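Local structure of VP5 (Halorubrum pleomorphic virus 2, 6QGI) at residues N396-A399 against W405-D408. The protein is a viral envelope protein that probably drives fusion of the viral membrane with that of its haloarchaeal host. Numbering follows the deposited sequence.
Sequences NWTA and WYHD. With NAG (2-acetamido-2-deoxy-beta-D-glucopyranose), chain B.
T398 and Y406 form the hydrogen-bonded pair of a short antiparallel beta hairpin, strand 398-399 against 405-408. T398 N donates to Y406 O in a nearly straight bond of 2.8 Å, while Y406 N returns a bond to T398 O in the plane of that carbonyl. T398 OG1 also gives its proton to Y406 O, 2.6 Å away, but arrives 46° out of the carbonyl plane; Y406 O thus accepts both the backbone N and the hydroxyl of T398. The phenol of Y406 lies over T398: chi1 of 73° sets CG between its own backbone N and carbonyl carbon, and T398 CB sits over the ring face, near its normal, a CH-pi contact. On the other face of the hairpin, A399 and W405 form the non-hydrogen-bonded pair, the methyl CB of A399 meeting NE1 of the W405 indole at 3.3 Å.

One residue before T398, W397 offers one face of its six-membered ring to H407, whose CB stands 4.0 Å from that ring's centroid; the imidazole approaches edge-to-face, planes at 59°. A weak, bent hydrogen bond runs from H407 ND1 to N396 O. W397 is buried, its NE1 hydrogen-bonded to V392 O and its ring against V368 and L370 of strand 367-370, which pairs with 405-408 and makes it the middle strand of three. N396 carries the N-linked glycan through a 1.4 Å covalent bond from ND2 to C1 of the sugar.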
loop_
_atom_site.group_PDB
_atom_site.type_symbol
_atom_site.label_atom_id
_atom_site.label_comp_id
_atom_site.label_asym_id
_atom_site.label_seq_id
_atom_site.Cartn_x
_atom_site.Cartn_y
_atom_site.Cartn_z
ATOM N N ASN A 396 0.937 -1.174 27.491
ATOM C CA ASN A 396 1.184 -1.262 28.929
ATOM C C ASN A 396 2.643 -1.652 29.236
ATOM O O ASN A 396 3.020 -1.734 30.403
ATOM C CB ASN A 396 0.161 -2.168 29.605
ATOM C CG ASN A 396 -1.147 -1.431 29.806
ATOM O OD1 ASN A 396 -1.155 -0.227 30.122
ATOM N ND2 ASN A 396 -2.275 -2.108 29.627
ATOM N N TRP A 397 3.471 -1.813 28.183
ATOM C CA TRP A 397 4.903 -2.067 28.322
ATOM C C TRP A 397 5.612 -0.717 28.334
ATOM O O TRP A 397 5.352 0.117 27.457
ATOM C CB TRP A 397 5.431 -2.974 27.204
ATOM C CG TRP A 397 5.051 -4.412 27.379
ATOM C CD1 TRP A 397 4.010 -5.066 26.789
ATOM C CD2 TRP A 397 5.694 -5.368 28.233
ATOM N NE1 TRP A 397 3.976 -6.376 27.203
ATOM C CE2 TRP A 397 4.986 -6.584 28.107
ATOM C CE3 TRP A 397 6.810 -5.317 29.088
ATOM C CZ2 TRP A 397 5.360 -7.744 28.800
ATOM C CZ3 TRP A 397 7.166 -6.459 29.790
ATOM C CH2 TRP A 397 6.449 -7.656 29.638
ATOM N N THR A 398 6.453 -0.470 29.350
ATOM C CA THR A 398 7.149 0.811 29.488
ATOM C C THR A 398 8.567 0.695 28.952
ATOM O O THR A 398 9.302 -0.229 29.303
ATOM C CB THR A 398 7.115 1.323 30.939
ATOM O OG1 THR A 398 7.591 0.304 31.797
ATOM C CG2 THR A 398 5.724 1.698 31.390
ATOM N N ALA A 399 8.943 1.651 28.111
ATOM C CA ALA A 399 10.248 1.712 27.481
ATOM C C ALA A 399 11.254 2.504 28.295
ATOM O O ALA A 399 10.900 3.456 28.992
ATOM C CB ALA A 399 10.124 2.339 26.103
ATOM N N TRP A 405 11.891 -3.208 27.523
ATOM C CA TRP A 405 10.499 -2.910 27.841
ATOM C C TRP A 405 10.080 -3.641 29.105
ATOM O O TRP A 405 10.081 -4.871 29.139
ATOM C CB TRP A 405 9.587 -3.239 26.652
ATOM C CG TRP A 405 9.716 -2.228 25.554
ATOM C CD1 TRP A 405 8.955 -1.112 25.381
ATOM C CD2 TRP A 405 10.746 -2.171 24.556
ATOM N NE1 TRP A 405 9.409 -0.392 24.301
ATOM C CE2 TRP A 405 10.517 -1.011 23.786
ATOM C CE3 TRP A 405 11.819 -3.011 24.210
ATOM C CZ2 TRP A 405 11.330 -0.660 22.701
ATOM C CZ3 TRP A 405 12.636 -2.651 23.149
ATOM C CH2 TRP A 405 12.373 -1.503 22.391
ATOM N N TYR A 406 9.757 -2.876 30.160
ATOM C CA TYR A 406 9.384 -3.450 31.449
ATOM C C TYR A 406 7.919 -3.198 31.804
ATOM O O TYR A 406 7.318 -2.241 31.330
ATOM C CB TYR A 406 10.308 -2.928 32.573
ATOM C CG TYR A 406 10.075 -1.488 32.978
ATOM C CD1 TYR A 406 10.676 -0.443 32.276
ATOM C CD2 TYR A 406 9.309 -1.168 34.094
ATOM C CE1 TYR A 406 10.482 0.886 32.656
ATOM C CE2 TYR A 406 9.104 0.154 34.480
ATOM C CZ TYR A 406 9.695 1.180 33.758
ATOM O OH TYR A 406 9.484 2.487 34.123
ATOM N N HIS A 407 7.360 -4.069 32.655
ATOM C CA HIS A 407 6.001 -3.977 33.174
ATOM C C HIS A 407 5.920 -4.710 34.506
ATOM O O HIS A 407 6.345 -5.865 34.601
ATOM C CB HIS A 407 4.958 -4.523 32.179
ATOM C CG HIS A 407 3.558 -4.486 32.714
ATOM N ND1 HIS A 407 2.857 -3.298 32.820
ATOM C CD2 HIS A 407 2.791 -5.490 33.195
ATOM C CE1 HIS A 407 1.684 -3.621 33.340
ATOM N NE2 HIS A 407 1.594 -4.930 33.571
ATOM N N ASP A 408 5.378 -4.037 35.534
ATOM C CA ASP A 408 5.220 -4.621 36.861
ATOM C C ASP A 408 4.040 -5.599 36.840
ATOM O O ASP A 408 2.880 -5.181 36.797
ATOM C CB ASP A 408 5.043 -3.521 37.932
ATOM C CG ASP A 408 5.116 -3.998 39.373
ATOM O OD1 ASP A 408 5.763 -5.040 39.626
ATOM O OD2 ASP A 408 4.550 -3.313 40.251
HETATM C C1 NAG B . -3.566 -1.492 29.746
HETATM C C2 NAG B . -4.554 -2.106 28.761
HETATM C C3 NAG B . -6.036 -1.898 29.104
HETATM C C4 NAG B . -6.268 -1.986 30.610
HETATM C C5 NAG B . -5.297 -1.060 31.337
HETATM C C6 NAG B . -5.508 -1.004 32.835
HETATM C C7 NAG B . -3.286 -0.908 26.928
HETATM C C8 NAG B . -2.951 -1.023 25.469
HETATM N N2 NAG B . -4.296 -1.715 27.370
HETATM O O3 NAG B . -6.807 -2.903 28.455
HETATM O O4 NAG B . -7.616 -1.632 30.910
HETATM O O5 NAG B . -3.958 -1.523 31.120
HETATM O O6 NAG B . -4.713 0.015 33.428
HETATM O O7 NAG B . -2.692 -0.122 27.654
#